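ABC transporter, substrate binding protein (Agrobacterium tumefaciens, PDB 3C9H) probably binds a solute in the periplasm and delivers it to an ABC transporter for uptake, and binds a magnesium ion. Local coordinates at residues Y130-E135 / R279-F284; D191-G196 / V334-V339. One frame throughout, in Å; residues are numbered along the deposited sequence.

Interaction 1: residues Y130-E135 / R279-F284; sequences YALTFE and RYLEFF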
# COMPACT_ATOMS: atom_id res chain seq x y z
N TYR A 130 -8.62 6.18 -9.18
CA TYR A 130 -8.75 4.80 -9.61
C TYR A 130 -7.92 3.87 -8.74
O TYR A 130 -6.70 4.07 -8.58
CB TYR A 130 -8.26 4.66 -11.05
CG TYR A 130 -9.05 5.44 -12.08
CD1 TYR A 130 -10.10 4.85 -12.74
CD2 TYR A 130 -8.69 6.75 -12.44
CE1 TYR A 130 -10.83 5.54 -13.72
CE2 TYR A 130 -9.42 7.45 -13.42
CZ TYR A 130 -10.48 6.83 -14.05
OH TYR A 130 -11.20 7.47 -15.02
N ALA A 131 -8.55 2.83 -8.24
CA ALA A 131 -7.86 1.75 -7.53
C ALA A 131 -7.24 0.86 -8.57
O ALA A 131 -7.93 0.38 -9.48
CB ALA A 131 -8.86 0.92 -6.70
N LEU A 132 -5.95 0.58 -8.44
CA LEU A 132 -5.21 -0.12 -9.52
C LEU A 132 -4.60 -1.48 -9.19
O LEU A 132 -4.12 -2.17 -10.11
CB LEU A 132 -4.10 0.81 -10.06
CG LEU A 132 -4.61 2.15 -10.60
CD1 LEU A 132 -3.42 3.14 -10.83
CD2 LEU A 132 -5.40 1.93 -11.89
N THR A 133 -4.59 -1.84 -7.90
CA THR A 133 -3.98 -3.07 -7.42
C THR A 133 -4.91 -3.67 -6.36
O THR A 133 -5.87 -3.03 -5.93
CB THR A 133 -2.62 -2.79 -6.73
OG1 THR A 133 -2.84 -2.08 -5.49
CG2 THR A 133 -1.68 -1.99 -7.66
N PHE A 134 -4.58 -4.87 -5.92
CA PHE A 134 -5.38 -5.58 -4.89
C PHE A 134 -4.35 -6.32 -4.00
O PHE A 134 -3.89 -7.40 -4.34
CB PHE A 134 -6.33 -6.53 -5.64
CG PHE A 134 -7.48 -7.07 -4.83
CD1 PHE A 134 -8.60 -6.28 -4.57
CD2 PHE A 134 -7.47 -8.38 -4.38
CE1 PHE A 134 -9.68 -6.79 -3.83
CE2 PHE A 134 -8.53 -8.90 -3.64
CZ PHE A 134 -9.64 -8.10 -3.37
N GLU A 135 -3.95 -5.68 -2.89
CA GLU A 135 -2.78 -6.13 -2.07
C GLU A 135 -3.13 -6.36 -0.59
O GLU A 135 -3.65 -5.48 0.05
CB GLU A 135 -1.66 -5.08 -2.15
CG GLU A 135 -1.01 -5.02 -3.54
CD GLU A 135 -0.09 -3.82 -3.68
OE1 GLU A 135 1.01 -3.85 -3.08
OE2 GLU A 135 -0.49 -2.82 -4.33
N ARG A 279 -1.51 9.84 -19.39
CA ARG A 279 -0.89 8.79 -20.22
C ARG A 279 -0.34 7.66 -19.35
O ARG A 279 -0.48 6.48 -19.68
CB ARG A 279 0.26 9.35 -21.08
CG ARG A 279 0.37 8.53 -22.38
CD ARG A 279 1.56 8.88 -23.22
NE ARG A 279 1.47 10.23 -23.73
CZ ARG A 279 2.37 10.80 -24.53
NH1 ARG A 279 3.46 10.15 -24.91
NH2 ARG A 279 2.19 12.07 -24.92
N TYR A 280 0.34 8.05 -18.28
CA TYR A 280 0.90 7.10 -17.31
C TYR A 280 -0.23 6.33 -16.60
O TYR A 280 -0.20 5.09 -16.49
CB TYR A 280 1.71 7.88 -16.31
CG TYR A 280 2.66 7.09 -15.46
CD1 TYR A 280 3.87 6.63 -15.99
CD2 TYR A 280 2.40 6.87 -14.12
CE1 TYR A 280 4.79 5.92 -15.18
CE2 TYR A 280 3.33 6.18 -13.30
CZ TYR A 280 4.51 5.72 -13.85
OH TYR A 280 5.42 5.03 -13.05
N LEU A 281 -1.25 7.05 -16.15
CA LEU A 281 -2.44 6.39 -15.59
C LEU A 281 -3.06 5.39 -16.55
O LEU A 281 -3.33 4.23 -16.19
CB LEU A 281 -3.47 7.45 -15.17
CG LEU A 281 -4.79 6.96 -14.63
CD1 LEU A 281 -4.60 5.91 -13.46
CD2 LEU A 281 -5.66 8.14 -14.21
N GLU A 282 -3.28 5.80 -17.79
CA GLU A 282 -3.76 4.88 -18.81
C GLU A 282 -2.85 3.64 -18.91
O GLU A 282 -3.36 2.51 -19.01
CB GLU A 282 -3.83 5.59 -20.16
CG GLU A 282 -4.63 4.88 -21.21
CD GLU A 282 -5.07 5.83 -22.30
OE1 GLU A 282 -4.15 6.40 -22.94
OE2 GLU A 282 -6.31 6.04 -22.48
N PHE A 283 -1.54 3.83 -18.88
CA PHE A 283 -0.63 2.70 -18.94
C PHE A 283 -0.81 1.75 -17.73
O PHE A 283 -0.89 0.53 -17.90
CB PHE A 283 0.83 3.13 -19.10
CG PHE A 283 1.78 1.97 -19.11
CD1 PHE A 283 2.04 1.27 -20.28
CD2 PHE A 283 2.36 1.54 -17.93
CE1 PHE A 283 2.90 0.17 -20.26
CE2 PHE A 283 3.22 0.43 -17.90
CZ PHE A 283 3.48 -0.26 -19.06
N PHE A 284 -0.89 2.32 -16.53
CA PHE A 284 -1.16 1.55 -15.32
C PHE A 284 -2.49 0.80 -15.36
O PHE A 284 -2.63 -0.19 -14.66
CB PHE A 284 -1.08 2.44 -14.07
CG PHE A 284 0.32 2.53 -13.49
CD1 PHE A 284 0.57 2.16 -12.16
CD2 PHE A 284 1.39 2.95 -14.27
CE1 PHE A 284 1.84 2.22 -11.63
CE2 PHE A 284 2.67 3.01 -13.76
CZ PHE A 284 2.90 2.65 -12.43
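Two leucines, L132 and L281, a tyrosine ring (Y130) and the CB of F284 make up this buried contact, a worked example of a helix seating itself on a strand and the turn that follows. L281 stands between the partners, its CG anti to the backbone N (chi1 177°), and each of its methyls serves a different residue. CD2 approaches the Y130 ring obliquely and lies 3.8 Å from Y130 CD2, while CD1 meets L132 CD1 at 4.0 Å. The same L132 methyl also packs at the base of F284, with L132 CD1 4.1 Å from F284 CB. In each pairing the side chains cross at about a right angle. Within the helix a ring contact adds to this, for F284 CD2 sits 3.9 Å above one face of Y280, toward its rim.

Polar bonds flank the apolar patch without crossing it. Y130 OH is held by S111 O and S116 OG. In the turn, T133 OG1 donates to the anti lone pair of E135 OE2 at 2.7 Å and is also bonded to R263 N, and the same carboxylate oxygen forms a salt bridge with R263 NE. Backbone bonds of Y130, L132 and E135 to G265, R263 and M261 follow strand 258-268, so the segment runs beside it from strand 129-131 into strand 135-142, consistent with one of the interlobe crossings of the periplasmic binding protein fold.

The F284 side chain is about 12 Å from the bound magnesium ion. With no hydrogen bond between the segments, helix 274-285 is fitted here by methyl and ring shape, whereas the position of the 130-135 chain is fixed by directional polar bonds.

Interaction 2: residues D191-G196 / V334-V339; sequences DQEQFG and VYLDQV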
# COMPACT_ATOMS: atom_id res chain seq x y z
N ASP A 191 -8.85 -2.80 10.49
CA ASP A 191 -8.83 -3.78 11.59
C ASP A 191 -9.91 -3.44 12.64
O ASP A 191 -10.66 -4.30 13.07
CB ASP A 191 -7.47 -3.79 12.28
CG ASP A 191 -6.41 -4.57 11.53
OD1 ASP A 191 -6.75 -5.41 10.67
OD2 ASP A 191 -5.22 -4.36 11.84
N GLN A 192 -9.96 -2.19 13.05
CA GLN A 192 -10.97 -1.71 13.99
C GLN A 192 -12.41 -1.98 13.52
O GLN A 192 -13.27 -2.28 14.35
CB GLN A 192 -10.80 -0.23 14.26
CG GLN A 192 -11.49 0.20 15.57
CD GLN A 192 -11.43 1.68 15.80
OE1 GLN A 192 -11.53 2.46 14.86
NE2 GLN A 192 -11.25 2.08 17.06
N GLU A 193 -12.67 -1.89 12.21
CA GLU A 193 -14.01 -2.17 11.64
C GLU A 193 -14.36 -3.67 11.53
O GLU A 193 -15.54 -4.03 11.57
CB GLU A 193 -14.19 -1.48 10.27
CG GLU A 193 -14.70 -0.04 10.38
CD GLU A 193 -14.39 0.87 9.16
OE1 GLU A 193 -14.14 0.34 8.05
OE2 GLU A 193 -14.42 2.13 9.33
N GLN A 194 -13.37 -4.56 11.39
CA GLN A 194 -13.63 -6.01 11.41
C GLN A 194 -13.69 -6.51 12.82
O GLN A 194 -14.67 -7.08 13.26
CB GLN A 194 -12.51 -6.83 10.74
CG GLN A 194 -12.00 -6.29 9.48
CD GLN A 194 -13.10 -5.97 8.54
OE1 GLN A 194 -14.02 -6.77 8.34
NE2 GLN A 194 -13.04 -4.78 7.95
N PHE A 195 -12.59 -6.26 13.51
CA PHE A 195 -12.18 -6.95 14.71
C PHE A 195 -12.48 -6.00 15.85
O PHE A 195 -11.77 -5.00 16.04
CB PHE A 195 -10.67 -7.23 14.61
CG PHE A 195 -10.24 -8.55 15.18
CD1 PHE A 195 -9.26 -8.59 16.17
CD2 PHE A 195 -10.76 -9.75 14.70
CE1 PHE A 195 -8.83 -9.80 16.69
CE2 PHE A 195 -10.33 -10.97 15.20
CZ PHE A 195 -9.36 -11.00 16.21
N GLY A 196 -13.54 -6.30 16.61
CA GLY A 196 -13.93 -5.47 17.74
C GLY A 196 -12.80 -5.38 18.73
O GLY A 196 -12.41 -4.27 19.15
N VAL A 334 -16.55 6.48 3.35
CA VAL A 334 -16.00 5.17 3.77
C VAL A 334 -14.87 5.33 4.81
O VAL A 334 -14.61 4.42 5.63
CB VAL A 334 -15.47 4.36 2.54
CG1 VAL A 334 -14.95 2.98 2.98
CG2 VAL A 334 -16.56 4.21 1.49
N TYR A 335 -14.20 6.48 4.76
CA TYR A 335 -12.99 6.75 5.54
C TYR A 335 -13.20 7.69 6.72
O TYR A 335 -14.08 8.56 6.69
CB TYR A 335 -11.96 7.35 4.62
CG TYR A 335 -11.76 6.56 3.37
CD1 TYR A 335 -12.31 6.98 2.16
CD2 TYR A 335 -11.03 5.37 3.38
CE1 TYR A 335 -12.12 6.24 0.99
CE2 TYR A 335 -10.83 4.63 2.21
CZ TYR A 335 -11.38 5.07 1.03
OH TYR A 335 -11.19 4.34 -0.11
N LEU A 336 -12.34 7.54 7.72
CA LEU A 336 -12.38 8.33 8.96
C LEU A 336 -12.01 9.80 8.72
O LEU A 336 -11.00 10.10 8.11
CB LEU A 336 -11.40 7.76 9.99
CG LEU A 336 -11.82 6.50 10.75
CD1 LEU A 336 -12.12 5.37 9.78
CD2 LEU A 336 -10.73 6.08 11.73
N ASP A 337 -12.83 10.70 9.25
CA ASP A 337 -12.55 12.11 9.17
C ASP A 337 -11.31 12.49 9.99
O ASP A 337 -10.85 11.71 10.83
CB ASP A 337 -13.79 12.93 9.58
CG ASP A 337 -14.10 12.84 11.06
OD1 ASP A 337 -13.18 12.87 11.90
OD2 ASP A 337 -15.31 12.83 11.40
N GLN A 338 -10.80 13.70 9.77
CA GLN A 338 -9.53 14.16 10.36
C GLN A 338 -9.49 14.03 11.89
O GLN A 338 -8.46 13.62 12.46
CB GLN A 338 -9.24 15.62 9.95
CG GLN A 338 -9.04 15.79 8.44
CD GLN A 338 -9.18 17.23 7.99
OE1 GLN A 338 -8.54 18.13 8.55
NE2 GLN A 338 -10.00 17.46 6.96
N VAL A 339 -10.59 14.38 12.55
CA VAL A 339 -10.62 14.37 14.00
C VAL A 339 -10.70 12.95 14.53
O VAL A 339 -10.03 12.62 15.50
CB VAL A 339 -11.79 15.20 14.57
CG1 VAL A 339 -11.83 15.12 16.09
CG2 VAL A 339 -11.67 16.65 14.13
O HOH W 1 -12.19 3.16 6.87
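E193 and L336 meet where the end of helix 183-194 faces the chain leading into helix 338-353, a small contact at the protein surface. E193 can be followed outward as an example of a long acid whose two oxygens serve different partners. Its CB points toward the other segment, although CB and CG are still too distant to touch it. Beyond CG the chain runs extended (chi2 158°), which carries the carboxylate across most of the gap. At CD the two oxygens part company. OE1 turns back to its own helix and forms a salt bridge with R190 NH1, one turn earlier. OE2 goes on to the far side, where it lies 4.0 Å from L336 CD1, a van der Waals approach as the two side chains slide past each other in opposite directions.

Helix 183-194 probably belongs to the lobe built round strand 173-176, whereas Y335 packs on helix 96-104, probably of the other lobe. The contact thus probably bridges the two lobes of the periplasmic binding protein fold.

OE2 has a further link through water. A single molecule donates to V334 O at 3.0 Å and, more weakly, to E193 OE2 at 3.5 Å, making an angle of about 84° at its oxygen. Next to the acid, Q192 also points toward the second segment and rests on L344 and R347 of helix 338-353, whose L344 is touched by L336 as well. D337 is the N-cap of that helix, its OD1 accepting a bond from K340 N.

In the fold
The centres of interactions 1 and 2 lie 25 Å apart, and their nearest atoms are separated by about 8 Å without touching. Along the chain the segments alternate: 130-135, 191-196, 279-284, 334-339. The contacts share no helix or strand, yet both probably bear on how the two lobes are joined. Interaction 1 packs the start of a probable chain crossing against helix 274-285 in the buried interior, whereas interaction 2 lies at the surface, where the segment before the C-terminal helix meets helix 183-194, probably in the other lobe. One is apolar and buried, the other a surface contact that includes a water.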